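Local coordinates for monalysin (Pseudomonas entomophila, PDB 4MKQ), which forms pores in host cell membranes as an aerolysin-like beta-barrel toxin that damages the Drosophila intestine, at residues Lys99-Gly104 with Asp108-Ser113; Gly2-Tyr7 with Asp135-Asn140; Phe14-Tyr19 with Tyr74-Val79; Glu144-Gly149 with Phe157-Tyr162. All coordinates share one frame; numbering follows the deposited sequence.

Interaction 1. Residues Lys99-Gly104 with Asp108-Ser113; sequences KTQAVG and DLYYLS
Lys99-Val103 and Asp108-Ser113 run antiparallel as the two arms of a beta hairpin, their axes 4.8 Å apart and their directions at 152°. Two hydrogen-bonded pairs, Lys99 with Tyr110 and Gln101 with Asp108, flank the non-hydrogen-bonded pair Thr100-Leu109. Tyr110 N gives a 2.8 Å bond to Lys99 O, and Asp108 N reaches Gln101 O at the same 2.8 Å. On the face carrying Lys99, Gln101, Asp108 and Tyr110, the tyrosine leans across the partner strand: its CG lies beside its own backbone N (chi1 -71°), which carries CE1 to 3.6 Å from Gln101 CB, an oblique contact, while Lys99 O lies in plane at the ring edge. On the other face Thr100 CG2 meets Leu109 CD1 at 3.9 Å, the two side chains crossing at a slant. Val103 CG2 lies 3.7 Å from Asp108 OD2, but the main partner of that carboxylate is Arg106, in a salt bridge through OD1. Lys99 extends away from the hairpin to the carbonyls of Met143 and Tyr146, at and just beyond the end of helix 134-144. Strand 98-103 is one outermost strand of this chain's sheet, and strand 106-124 bonds onward to strand 71-84, as Leu109 does with Ala84.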
loop_
_atom_site.group_PDB
_atom_site.type_symbol
_atom_site.label_atom_id
_atom_site.label_comp_id
_atom_site.label_asym_id
_atom_site.label_seq_id
_atom_site.Cartn_x
_atom_site.Cartn_y
_atom_site.Cartn_z
ATOM N N LYS A 99 20.519 -0.144 -24.697
ATOM C CA LYS A 99 21.533 0.245 -25.666
ATOM C C LYS A 99 22.879 0.342 -24.968
ATOM O O LYS A 99 22.936 0.673 -23.784
ATOM C CB LYS A 99 21.178 1.587 -26.330
ATOM C CG LYS A 99 20.034 1.489 -27.323
ATOM C CD LYS A 99 19.768 2.803 -28.009
ATOM C CE LYS A 99 18.577 2.682 -28.917
ATOM N NZ LYS A 99 18.342 3.923 -29.692
ATOM N N THR A 100 23.954 0.042 -25.694
ATOM C CA THR A 100 25.317 0.129 -25.178
ATOM C C THR A 100 26.098 1.204 -25.923
ATOM O O THR A 100 25.830 1.458 -27.099
ATOM C CB THR A 100 26.012 -1.235 -25.159
ATOM O OG1 THR A 100 25.932 -1.842 -26.450
ATOM C CG2 THR A 100 25.456 -2.168 -24.086
ATOM N N GLN A 101 27.032 1.863 -25.224
ATOM C CA GLN A 101 27.851 2.928 -25.791
ATOM C C GLN A 101 29.251 2.864 -25.209
ATOM O O GLN A 101 29.409 2.871 -23.991
ATOM C CB GLN A 101 27.199 4.307 -25.541
ATOM C CG GLN A 101 27.893 5.501 -26.212
ATOM C CD GLN A 101 27.839 5.504 -27.723
ATOM O OE1 GLN A 101 26.904 4.999 -28.353
ATOM N NE2 GLN A 101 28.840 6.103 -28.339
ATOM N N ALA A 102 30.267 2.799 -26.081
ATOM C CA ALA A 102 31.662 2.737 -25.660
ATOM C C ALA A 102 32.248 4.117 -25.429
ATOM O O ALA A 102 31.999 5.040 -26.207
ATOM C CB ALA A 102 32.492 1.978 -26.678
ATOM N N VAL A 103 32.989 4.257 -24.325
ATOM C CA VAL A 103 33.721 5.458 -23.911
ATOM C C VAL A 103 35.115 4.887 -23.615
ATOM O O VAL A 103 35.407 4.475 -22.494
ATOM C CB VAL A 103 33.068 6.177 -22.689
ATOM C CG1 VAL A 103 33.907 7.367 -22.229
ATOM C CG2 VAL A 103 31.637 6.619 -22.993
ATOM N N GLY A 104 35.917 4.758 -24.663
ATOM C CA GLY A 104 37.225 4.123 -24.572
ATOM C C GLY A 104 37.011 2.626 -24.491
ATOM O O GLY A 104 36.270 2.071 -25.307
ATOM N N ASP A 108 29.026 1.704 -21.507
ATOM C CA ASP A 108 27.904 2.294 -20.776
ATOM C C ASP A 108 26.600 1.589 -21.104
ATOM O O ASP A 108 26.406 1.164 -22.245
ATOM C CB ASP A 108 27.788 3.787 -21.111
ATOM C CG ASP A 108 28.813 4.665 -20.422
ATOM O OD1 ASP A 108 29.594 4.139 -19.612
ATOM O OD2 ASP A 108 28.808 5.887 -20.667
ATOM N N LEU A 109 25.697 1.478 -20.117
ATOM C CA LEU A 109 24.404 0.830 -20.322
ATOM C C LEU A 109 23.249 1.816 -20.237
ATOM O O LEU A 109 23.004 2.406 -19.183
ATOM C CB LEU A 109 24.208 -0.368 -19.369
ATOM C CG LEU A 109 22.994 -1.266 -19.643
ATOM C CD1 LEU A 109 23.208 -2.142 -20.880
ATOM C CD2 LEU A 109 22.676 -2.119 -18.435
ATOM N N TYR A 110 22.539 1.980 -21.358
ATOM C CA TYR A 110 21.396 2.877 -21.497
ATOM C C TYR A 110 20.111 2.078 -21.458
ATOM O O TYR A 110 19.907 1.191 -22.286
ATOM C CB TYR A 110 21.503 3.698 -22.795
ATOM C CG TYR A 110 22.595 4.743 -22.759
ATOM C CD1 TYR A 110 23.923 4.399 -22.992
ATOM C CD2 TYR A 110 22.297 6.080 -22.525
ATOM C CE1 TYR A 110 24.933 5.358 -22.953
ATOM C CE2 TYR A 110 23.296 7.051 -22.506
ATOM C CZ TYR A 110 24.613 6.685 -22.720
ATOM O OH TYR A 110 25.601 7.634 -22.698
ATOM N N TYR A 111 19.266 2.368 -20.469
ATOM C CA TYR A 111 17.987 1.691 -20.247
ATOM C C TYR A 111 16.976 2.638 -19.582
ATOM O O TYR A 111 17.345 3.724 -19.127
ATOM C CB TYR A 111 18.190 0.397 -19.417
ATOM C CG TYR A 111 18.573 0.638 -17.971
ATOM C CD1 TYR A 111 19.896 0.878 -17.610
ATOM C CD2 TYR A 111 17.617 0.604 -16.961
ATOM C CE1 TYR A 111 20.254 1.105 -16.284
ATOM C CE2 TYR A 111 17.962 0.836 -15.631
ATOM C CZ TYR A 111 19.283 1.086 -15.297
ATOM O OH TYR A 111 19.628 1.308 -13.989
ATOM N N LEU A 112 15.715 2.197 -19.501
ATOM C CA LEU A 112 14.600 2.935 -18.913
ATOM C C LEU A 112 14.008 2.203 -17.707
ATOM O O LEU A 112 13.939 0.974 -17.702
ATOM C CB LEU A 112 13.503 3.098 -19.986
ATOM C CG LEU A 112 13.337 4.433 -20.721
ATOM C CD1 LEU A 112 14.654 5.005 -21.208
ATOM C CD2 LEU A 112 12.395 4.265 -21.884
ATOM N N SER A 113 13.562 2.958 -16.699
ATOM C CA SER A 113 12.887 2.419 -15.516
ATOM C C SER A 113 11.593 3.189 -15.275
ATOM O O SER A 113 11.494 4.361 -15.635
ATOM C CB SER A 113 13.790 2.449 -14.286
ATOM O OG SER A 113 13.779 3.711 -13.641
#

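Interaction 2. Residues Gly2-Tyr7 with Asp135-Asn140; sequences GRFDQY and DTVQRN
Phe4 lays one face of its ring against the amide of Asn140, the main point at which the N-terminal segment packs on helix 134-144 in this aerolysin-like fold. Ring and amide planes are only 6° apart, so the two flat groups are stacked. Asn140 CB makes a CH-pi contact over the ring, 3.6 Å from its centroid and 9° off the normal. The amide carbon continues the overlap toward one side of the ring, with Asn140 CG 3.5 Å from Phe4 CD2. At the far end of the ring the helix supplies aliphatic atoms, Thr136 CG2 lying 3.6 Å from Phe4 CE2. The Thr136 chi1 of -57° turns this methyl toward the ring and OG1 toward Asp133, which bonds it near the start of the helix. Val137 approaches obliquely, its CA 3.9 Å from Phe4 CZ. The opposite face of the phenyl ring is met by Tyr7 of its own segment, whose CE2 sits 3.8 Å above the plane of Phe4. Both faces thus meet a side chain, Asn140 over the centre and Tyr7 toward the rim; Phe56 of strand 46-65 also meets the ring. Helix 3-6 is only weakly bonded, and Phe4 O is taken by Trp31 NE1. At the ring's tip, Val137 CG2 stands 4.1 Å from Phe4 CZ.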
loop_
_atom_site.group_PDB
_atom_site.type_symbol
_atom_site.label_atom_id
_atom_site.label_comp_id
_atom_site.label_asym_id
_atom_site.label_seq_id
_atom_site.Cartn_x
_atom_site.Cartn_y
_atom_site.Cartn_z
ATOM N N GLY A 2 3.138 7.163 -34.439
ATOM C CA GLY A 2 3.652 8.530 -34.520
ATOM C C GLY A 2 2.866 9.503 -33.657
ATOM O O GLY A 2 3.100 10.714 -33.704
ATOM N N ARG A 3 1.921 8.959 -32.852
ATOM C CA ARG A 3 1.079 9.644 -31.871
ATOM C C ARG A 3 1.991 10.089 -30.720
ATOM O O ARG A 3 1.699 11.079 -30.048
ATOM C CB ARG A 3 0.004 8.667 -31.358
ATOM C CG ARG A 3 -1.114 9.308 -30.542
ATOM C CD ARG A 3 -2.074 8.267 -29.994
ATOM N NE ARG A 3 -3.046 7.822 -30.995
ATOM C CZ ARG A 3 -4.239 8.378 -31.185
ATOM N NH1 ARG A 3 -4.624 9.411 -30.444
ATOM N NH2 ARG A 3 -5.055 7.908 -32.119
ATOM N N PHE A 4 3.107 9.350 -30.521
ATOM C CA PHE A 4 4.147 9.604 -29.526
ATOM C C PHE A 4 4.831 10.953 -29.727
ATOM O O PHE A 4 5.164 11.624 -28.745
ATOM C CB PHE A 4 5.180 8.468 -29.508
ATOM C CG PHE A 4 4.993 7.489 -28.376
ATOM C CD1 PHE A 4 5.593 7.704 -27.141
ATOM C CD2 PHE A 4 4.217 6.348 -28.544
ATOM C CE1 PHE A 4 5.428 6.790 -26.098
ATOM C CE2 PHE A 4 4.050 5.439 -27.499
ATOM C CZ PHE A 4 4.652 5.668 -26.282
ATOM N N ASP A 5 5.020 11.354 -31.001
ATOM C CA ASP A 5 5.624 12.632 -31.367
ATOM C C ASP A 5 4.660 13.788 -31.084
ATOM O O ASP A 5 5.108 14.891 -30.769
ATOM C CB ASP A 5 6.049 12.638 -32.842
ATOM C CG ASP A 5 7.078 13.707 -33.147
ATOM O OD1 ASP A 5 8.195 13.628 -32.593
ATOM O OD2 ASP A 5 6.758 14.638 -33.922
ATOM N N GLN A 6 3.345 13.524 -31.176
ATOM C CA GLN A 6 2.280 14.498 -30.924
ATOM C C GLN A 6 2.138 14.855 -29.442
ATOM O O GLN A 6 1.570 15.908 -29.130
ATOM C CB GLN A 6 0.937 13.994 -31.478
ATOM C CG GLN A 6 0.792 14.132 -32.988
ATOM C CD GLN A 6 -0.331 13.271 -33.517
ATOM O OE1 GLN A 6 -1.503 13.418 -33.138
ATOM N NE2 GLN A 6 0.004 12.352 -34.412
ATOM N N TYR A 7 2.630 13.977 -28.535
ATOM C CA TYR A 7 2.564 14.193 -27.089
ATOM C C TYR A 7 3.348 15.445 -26.681
ATOM O O TYR A 7 4.482 15.627 -27.135
ATOM C CB TYR A 7 3.072 12.969 -26.298
ATOM C CG TYR A 7 2.269 11.695 -26.454
ATOM C CD1 TYR A 7 0.879 11.725 -26.535
ATOM C CD2 TYR A 7 2.890 10.450 -26.423
ATOM C CE1 TYR A 7 0.134 10.551 -26.658
ATOM C CE2 TYR A 7 2.156 9.268 -26.540
ATOM C CZ TYR A 7 0.778 9.324 -26.659
ATOM O OH TYR A 7 0.054 8.163 -26.772
ATOM N N ASP A 135 5.973 -1.809 -22.785
ATOM C CA ASP A 135 6.713 -2.312 -23.945
ATOM C C ASP A 135 6.793 -1.241 -25.042
ATOM O O ASP A 135 7.878 -0.983 -25.561
ATOM C CB ASP A 135 6.030 -3.586 -24.474
ATOM C CG ASP A 135 6.962 -4.573 -25.139
ATOM O OD1 ASP A 135 7.708 -5.272 -24.410
ATOM O OD2 ASP A 135 6.908 -4.691 -26.385
ATOM N N THR A 136 5.647 -0.599 -25.363
ATOM C CA THR A 136 5.516 0.462 -26.372
ATOM C C THR A 136 6.297 1.715 -25.951
ATOM O O THR A 136 6.998 2.300 -26.782
ATOM C CB THR A 136 4.025 0.742 -26.654
ATOM O OG1 THR A 136 3.397 -0.471 -27.069
ATOM C CG2 THR A 136 3.811 1.805 -27.721
ATOM N N VAL A 137 6.174 2.114 -24.662
ATOM C CA VAL A 137 6.853 3.270 -24.069
ATOM C C VAL A 137 8.373 3.140 -24.239
ATOM O O VAL A 137 8.987 4.045 -24.793
ATOM C CB VAL A 137 6.410 3.518 -22.598
ATOM C CG1 VAL A 137 7.272 4.577 -21.912
ATOM C CG2 VAL A 137 4.935 3.905 -22.536
ATOM N N GLN A 138 8.958 1.998 -23.831
ATOM C CA GLN A 138 10.394 1.715 -23.953
ATOM C C GLN A 138 10.891 1.756 -25.397
ATOM O O GLN A 138 11.991 2.262 -25.647
ATOM C CB GLN A 138 10.739 0.360 -23.330
ATOM C CG GLN A 138 10.779 0.373 -21.815
ATOM C CD GLN A 138 11.045 -1.001 -21.275
ATOM O OE1 GLN A 138 12.164 -1.330 -20.879
ATOM N NE2 GLN A 138 10.022 -1.837 -21.255
ATOM N N ARG A 139 10.080 1.225 -26.339
ATOM C CA ARG A 139 10.381 1.178 -27.772
ATOM C C ARG A 139 10.415 2.586 -28.381
ATOM O O ARG A 139 11.322 2.906 -29.152
ATOM C CB ARG A 139 9.345 0.311 -28.495
ATOM C CG ARG A 139 9.894 -0.424 -29.716
ATOM C CD ARG A 139 8.823 -1.199 -30.471
ATOM N NE ARG A 139 8.115 -2.166 -29.625
ATOM C CZ ARG A 139 6.824 -2.088 -29.315
ATOM N NH1 ARG A 139 6.079 -1.094 -29.787
ATOM N NH2 ARG A 139 6.265 -3.007 -28.540
ATOM N N ASN A 140 9.435 3.425 -28.031
ATOM C CA ASN A 140 9.354 4.784 -28.543
ATOM C C ASN A 140 10.309 5.752 -27.870
ATOM O O ASN A 140 10.977 6.505 -28.569
ATOM C CB ASN A 140 7.929 5.304 -28.497
ATOM C CG ASN A 140 7.190 5.067 -29.789
ATOM O OD1 ASN A 140 7.217 5.901 -30.703
ATOM N ND2 ASN A 140 6.531 3.916 -29.900
#

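Interaction 3. Residues Phe14-Tyr19 with Tyr74-Val79; sequences FAIDGY and YQVVLV
Val76 is the strand residue that meets helix 13-20, and its two methyls divide the work. Val76 CG1 lies 4.5 Å from Ile16 CG2, a loose apolar contact, while Val76 CG2 stands 4.2 Å from Asp17 OD1. CG1 is anti to the backbone N of Val76 (chi1 168°), which leaves CG2 beside that nitrogen and spreads the two methyls between neighbouring helix residues. Ile16 points at the strand from the helix, whereas Asp17 leaves its backbone at the flank and brings its carboxylate in obliquely across the valine. The nearest alpha carbons, those of Asp17 and Val76, are 7.2 Å apart, a spacing that side chains alone bridge. Around this first shell, Ile16 also packs on Ala57 of strand 46-65, and Leu21, just after the helix, covers Val76. The strand itself is fixed on both sides by backbone bonds, Val76 to Gln117 and Val77 to Tyr58. A second subunit, another copy of this protein, brings Tyr80 and Val37 against Phe14. The geometry is that of helix-on-sheet packing, a short N-terminal helix laid against one face of the long, mainly antiparallel sheet of an aerolysin-like toxin.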
loop_
_atom_site.group_PDB
_atom_site.type_symbol
_atom_site.label_atom_id
_atom_site.label_comp_id
_atom_site.label_asym_id
_atom_site.label_seq_id
_atom_site.Cartn_x
_atom_site.Cartn_y
_atom_site.Cartn_z
ATOM N N PHE A 14 3.511 18.864 -10.535
ATOM C CA PHE A 14 2.120 19.301 -10.642
ATOM C C PHE A 14 1.676 19.561 -12.074
ATOM O O PHE A 14 0.492 19.394 -12.361
ATOM C CB PHE A 14 1.849 20.510 -9.733
ATOM C CG PHE A 14 1.558 20.191 -8.281
ATOM C CD1 PHE A 14 2.398 19.356 -7.551
ATOM C CD2 PHE A 14 0.474 20.764 -7.631
ATOM C CE1 PHE A 14 2.133 19.068 -6.210
ATOM C CE2 PHE A 14 0.223 20.492 -6.282
ATOM C CZ PHE A 14 1.051 19.643 -5.583
ATOM N N ALA A 15 2.609 19.941 -12.978
ATOM C CA ALA A 15 2.297 20.173 -14.395
ATOM C C ALA A 15 2.066 18.847 -15.112
ATOM O O ALA A 15 1.138 18.742 -15.908
ATOM C CB ALA A 15 3.404 20.962 -15.073
ATOM N N ILE A 16 2.891 17.827 -14.792
ATOM C CA ILE A 16 2.805 16.467 -15.330
ATOM C C ILE A 16 1.487 15.828 -14.868
ATOM O O ILE A 16 0.726 15.344 -15.709
ATOM C CB ILE A 16 4.056 15.630 -14.928
ATOM C CG1 ILE A 16 5.348 16.194 -15.574
ATOM C CG2 ILE A 16 3.872 14.140 -15.255
ATOM C CD1 ILE A 16 6.585 16.015 -14.747
ATOM N N ASP A 17 1.207 15.863 -13.545
ATOM C CA ASP A 17 -0.020 15.328 -12.945
ATOM C C ASP A 17 -1.247 16.081 -13.444
ATOM O O ASP A 17 -2.227 15.447 -13.826
ATOM C CB ASP A 17 0.043 15.359 -11.403
ATOM C CG ASP A 17 1.159 14.537 -10.773
ATOM O OD1 ASP A 17 1.692 13.626 -11.454
ATOM O OD2 ASP A 17 1.482 14.785 -9.592
ATOM N N GLY A 18 -1.163 17.413 -13.469
ATOM C CA GLY A 18 -2.232 18.298 -13.927
ATOM C C GLY A 18 -2.684 18.035 -15.349
ATOM O O GLY A 18 -3.886 18.053 -15.631
ATOM N N TYR A 19 -1.722 17.761 -16.249
ATOM C CA TYR A 19 -1.996 17.468 -17.651
ATOM C C TYR A 19 -2.600 16.071 -17.841
ATOM O O TYR A 19 -3.599 15.935 -18.550
ATOM C CB TYR A 19 -0.727 17.656 -18.519
ATOM C CG TYR A 19 -0.899 17.193 -19.952
ATOM C CD1 TYR A 19 -1.644 17.937 -20.862
ATOM C CD2 TYR A 19 -0.345 15.992 -20.388
ATOM C CE1 TYR A 19 -1.838 17.496 -22.170
ATOM C CE2 TYR A 19 -0.538 15.537 -21.690
ATOM C CZ TYR A 19 -1.290 16.291 -22.578
ATOM O OH TYR A 19 -1.481 15.856 -23.865
ATOM N N TYR A 74 -7.237 6.004 -12.818
ATOM C CA TYR A 74 -5.928 6.145 -13.455
ATOM C C TYR A 74 -4.862 6.588 -12.466
ATOM O O TYR A 74 -5.173 7.242 -11.474
ATOM C CB TYR A 74 -5.990 7.151 -14.613
ATOM C CG TYR A 74 -6.766 6.670 -15.814
ATOM C CD1 TYR A 74 -6.194 5.798 -16.734
ATOM C CD2 TYR A 74 -8.049 7.143 -16.073
ATOM C CE1 TYR A 74 -6.885 5.395 -17.874
ATOM C CE2 TYR A 74 -8.754 6.739 -17.206
ATOM C CZ TYR A 74 -8.171 5.856 -18.098
ATOM O OH TYR A 74 -8.868 5.439 -19.204
ATOM N N GLN A 75 -3.604 6.258 -12.775
ATOM C CA GLN A 75 -2.391 6.564 -12.008
ATOM C C GLN A 75 -1.338 7.053 -12.999
ATOM O O GLN A 75 -1.443 6.739 -14.187
ATOM C CB GLN A 75 -1.868 5.263 -11.385
ATOM C CG GLN A 75 -1.506 5.335 -9.916
ATOM C CD GLN A 75 -1.467 3.960 -9.285
ATOM O OE1 GLN A 75 -1.338 2.926 -9.961
ATOM N NE2 GLN A 75 -1.561 3.921 -7.964
ATOM N N VAL A 76 -0.299 7.758 -12.521
ATOM C CA VAL A 76 0.794 8.224 -13.381
ATOM C C VAL A 76 2.031 7.350 -13.186
ATOM O O VAL A 76 2.468 7.139 -12.054
ATOM C CB VAL A 76 1.108 9.742 -13.204
ATOM C CG1 VAL A 76 2.423 10.138 -13.880
ATOM C CG2 VAL A 76 -0.029 10.602 -13.732
ATOM N N VAL A 77 2.588 6.852 -14.294
ATOM C CA VAL A 77 3.838 6.096 -14.291
ATOM C C VAL A 77 4.904 7.056 -14.823
ATOM O O VAL A 77 4.788 7.538 -15.950
ATOM C CB VAL A 77 3.782 4.781 -15.103
ATOM C CG1 VAL A 77 5.089 4.012 -14.980
ATOM C CG2 VAL A 77 2.625 3.908 -14.656
ATOM N N LEU A 78 5.895 7.382 -13.986
ATOM C CA LEU A 78 6.990 8.273 -14.348
ATOM C C LEU A 78 8.158 7.448 -14.874
ATOM O O LEU A 78 8.665 6.566 -14.181
ATOM C CB LEU A 78 7.389 9.159 -13.154
ATOM C CG LEU A 78 8.353 10.335 -13.408
ATOM C CD1 LEU A 78 7.860 11.255 -14.528
ATOM C CD2 LEU A 78 8.544 11.148 -12.145
ATOM N N VAL A 79 8.533 7.703 -16.132
ATOM C CA VAL A 79 9.597 6.990 -16.836
ATOM C C VAL A 79 10.909 7.769 -16.753
ATOM O O VAL A 79 10.971 8.943 -17.132
ATOM C CB VAL A 79 9.200 6.647 -18.301
ATOM C CG1 VAL A 79 10.240 5.752 -18.967
ATOM C CG2 VAL A 79 7.823 5.995 -18.363
#

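Interaction 4. Residues Glu144-Gly149 with Phe157-Tyr162; sequences ENYNPG and FDWSAY
With CG of Tyr146 anti to its backbone N (chi1 -177°) and CG of Phe157 beside its own (chi1 -68°), the phenol and the phenyl ring are brought together as an offset edge-to-face (T-shaped) pair. Their planes stand at 79° and their centroids are 5.5 Å apart, with the edge of Phe157 directed toward the face of Tyr146. The touching atoms lie at the phenol end: Phe157 CE1 is 3.7 Å from Tyr146 CZ. Tyr146 belongs to the short strand 146-147, which pairs with 152-153 in a small antiparallel sheet, and Phe157 lies in the loop that follows. Asn151, between the two segments, ties both residues through OD1, which is hydrogen-bonded to the Tyr146 hydroxyl and to Phe157 N. Farther along, Trp159 receives Phe157 CB over one face, 3.4 Å above its plane and toward the rim, and itself packs on Tyr110 of the main sheet. The loop then turns into a 3-10 segment through an Asx turn: Asp158 OD1 accepts from both Ser160 N and Ser160 OG, on one face of the carboxylate, while OD2 forms a salt bridge with Arg167. At the edge of the phenyl ring and near its plane, Tyr146 OH lies 3.2 Å from Phe157 CD1.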
loop_
_atom_site.group_PDB
_atom_site.type_symbol
_atom_site.label_atom_id
_atom_site.label_comp_id
_atom_site.label_asym_id
_atom_site.label_seq_id
_atom_site.Cartn_x
_atom_site.Cartn_y
_atom_site.Cartn_z
ATOM N N GLU A 144 13.532 4.263 -30.324
ATOM C CA GLU A 144 13.246 5.140 -31.454
ATOM C C GLU A 144 13.578 6.624 -31.253
ATOM O O GLU A 144 13.827 7.301 -32.251
ATOM C CB GLU A 144 11.778 4.991 -31.876
ATOM C CG GLU A 144 11.510 3.751 -32.712
ATOM C CD GLU A 144 10.082 3.235 -32.692
ATOM O OE1 GLU A 144 9.142 4.057 -32.792
ATOM O OE2 GLU A 144 9.906 1.998 -32.605
ATOM N N ASN A 145 13.584 7.140 -30.002
ATOM C CA ASN A 145 13.799 8.573 -29.793
ATOM C C ASN A 145 14.987 8.974 -28.903
ATOM O O ASN A 145 14.974 10.065 -28.321
ATOM C CB ASN A 145 12.514 9.221 -29.287
ATOM C CG ASN A 145 11.416 9.227 -30.319
ATOM O OD1 ASN A 145 11.605 9.665 -31.461
ATOM N ND2 ASN A 145 10.224 8.812 -29.923
ATOM N N TYR A 146 16.034 8.146 -28.854
ATOM C CA TYR A 146 17.268 8.486 -28.144
ATOM C C TYR A 146 18.469 7.815 -28.774
ATOM O O TYR A 146 18.440 6.609 -29.016
ATOM C CB TYR A 146 17.215 8.237 -26.624
ATOM C CG TYR A 146 18.492 8.673 -25.935
ATOM C CD1 TYR A 146 18.815 10.022 -25.809
ATOM C CD2 TYR A 146 19.425 7.738 -25.497
ATOM C CE1 TYR A 146 20.016 10.429 -25.234
ATOM C CE2 TYR A 146 20.632 8.134 -24.922
ATOM C CZ TYR A 146 20.922 9.481 -24.793
ATOM O OH TYR A 146 22.110 9.880 -24.237
ATOM N N ASN A 147 19.529 8.604 -29.025
ATOM C CA ASN A 147 20.772 8.124 -29.610
ATOM C C ASN A 147 21.920 8.327 -28.621
ATOM O O ASN A 147 22.374 9.462 -28.456
ATOM C CB ASN A 147 21.056 8.826 -30.952
ATOM C CG ASN A 147 22.196 8.245 -31.765
ATOM O OD1 ASN A 147 22.800 7.214 -31.433
ATOM N ND2 ASN A 147 22.502 8.893 -32.877
ATOM N N PRO A 148 22.412 7.247 -27.958
ATOM C CA PRO A 148 23.530 7.407 -27.008
ATOM C C PRO A 148 24.816 7.922 -27.646
ATOM O O PRO A 148 25.595 8.589 -26.970
ATOM C CB PRO A 148 23.714 5.995 -26.432
ATOM C CG PRO A 148 22.434 5.286 -26.716
ATOM C CD PRO A 148 21.975 5.839 -28.026
ATOM N N GLY A 149 25.010 7.619 -28.934
ATOM C CA GLY A 149 26.176 8.021 -29.715
ATOM C C GLY A 149 26.372 9.519 -29.834
ATOM O O GLY A 149 27.511 9.991 -29.884
ATOM N N PHE A 157 20.910 13.670 -21.775
ATOM C CA PHE A 157 21.393 13.690 -20.400
ATOM C C PHE A 157 22.302 14.882 -20.173
ATOM O O PHE A 157 23.050 15.276 -21.071
ATOM C CB PHE A 157 22.190 12.421 -20.086
ATOM C CG PHE A 157 21.421 11.124 -20.032
ATOM C CD1 PHE A 157 21.273 10.338 -21.167
ATOM C CD2 PHE A 157 20.904 10.653 -18.831
ATOM C CE1 PHE A 157 20.588 9.124 -21.112
ATOM C CE2 PHE A 157 20.214 9.441 -18.778
ATOM C CZ PHE A 157 20.062 8.684 -19.918
ATOM N N ASP A 158 22.266 15.427 -18.956
ATOM C CA ASP A 158 23.131 16.511 -18.533
ATOM C C ASP A 158 24.231 15.866 -17.689
ATOM O O ASP A 158 24.009 15.535 -16.522
ATOM C CB ASP A 158 22.335 17.563 -17.744
ATOM C CG ASP A 158 23.135 18.738 -17.211
ATOM O OD1 ASP A 158 24.332 18.865 -17.574
ATOM O OD2 ASP A 158 22.564 19.543 -16.445
ATOM N N TRP A 159 25.415 15.670 -18.291
ATOM C CA TRP A 159 26.549 15.029 -17.622
ATOM C C TRP A 159 27.165 15.865 -16.481
ATOM O O TRP A 159 27.942 15.317 -15.691
ATOM C CB TRP A 159 27.628 14.602 -18.634
ATOM C CG TRP A 159 27.138 13.863 -19.851
ATOM C CD1 TRP A 159 27.392 14.185 -21.151
ATOM C CD2 TRP A 159 26.372 12.648 -19.883
ATOM N NE1 TRP A 159 26.826 13.255 -21.991
ATOM C CE2 TRP A 159 26.189 12.302 -21.241
ATOM C CE3 TRP A 159 25.802 11.824 -18.895
ATOM C CZ2 TRP A 159 25.472 11.168 -21.637
ATOM C CZ3 TRP A 159 25.099 10.695 -19.290
ATOM C CH2 TRP A 159 24.932 10.383 -20.647
ATOM N N SER A 160 26.796 17.169 -16.368
ATOM C CA SER A 160 27.290 18.081 -15.322
ATOM C C SER A 160 26.863 17.647 -13.911
ATOM O O SER A 160 27.455 18.099 -12.927
ATOM C CB SER A 160 26.870 19.521 -15.601
ATOM O OG SER A 160 25.506 19.753 -15.290
ATOM N N ALA A 161 25.853 16.743 -13.828
ATOM C CA ALA A 161 25.321 16.139 -12.603
ATOM C C ALA A 161 26.444 15.562 -11.743
ATOM O O ALA A 161 26.416 15.714 -10.527
ATOM C CB ALA A 161 24.333 15.043 -12.960
ATOM N N TYR A 162 27.459 14.952 -12.396
ATOM C CA TYR A 162 28.659 14.362 -11.796
ATOM C C TYR A 162 29.435 15.390 -10.960
ATOM O O TYR A 162 30.107 15.008 -10.003
ATOM C CB TYR A 162 29.570 13.797 -12.910
ATOM C CG TYR A 162 30.726 12.952 -12.412
ATOM C CD1 TYR A 162 31.962 13.525 -12.117
ATOM C CD2 TYR A 162 30.597 11.574 -12.270
ATOM C CE1 TYR A 162 33.023 12.755 -11.644
ATOM C CE2 TYR A 162 31.655 10.791 -11.808
ATOM C CZ TYR A 162 32.868 11.385 -11.501
ATOM O OH TYR A 162 33.914 10.615 -11.053
#

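In the fold
Interaction 1 is only partly buried, whereas the other three are buried contacts. Interactions 1 and 3 reach one sheet through adjacent strands 106-124 and 71-84, where Leu112 packs on Val79. Helix 134-144 carries half of interaction 2, touches interaction 3 through Val137 on Val79, and runs into interaction 4, with a probable hydrogen bond from Glu144 N to Arg139 O. The chemistry follows position: main-chain bonding in the edge hairpin, ring-on-amide stacking between segment 2-7 and helix 134-144, sparse van der Waals packing of helix on sheet near a second subunit, and aromatic edge-to-face contact near the C-terminus. Interactions 1 and 4 are joined by Lys99 NZ bonding to Tyr146 O and by Tyr110 packing on Tyr146 and Trp159.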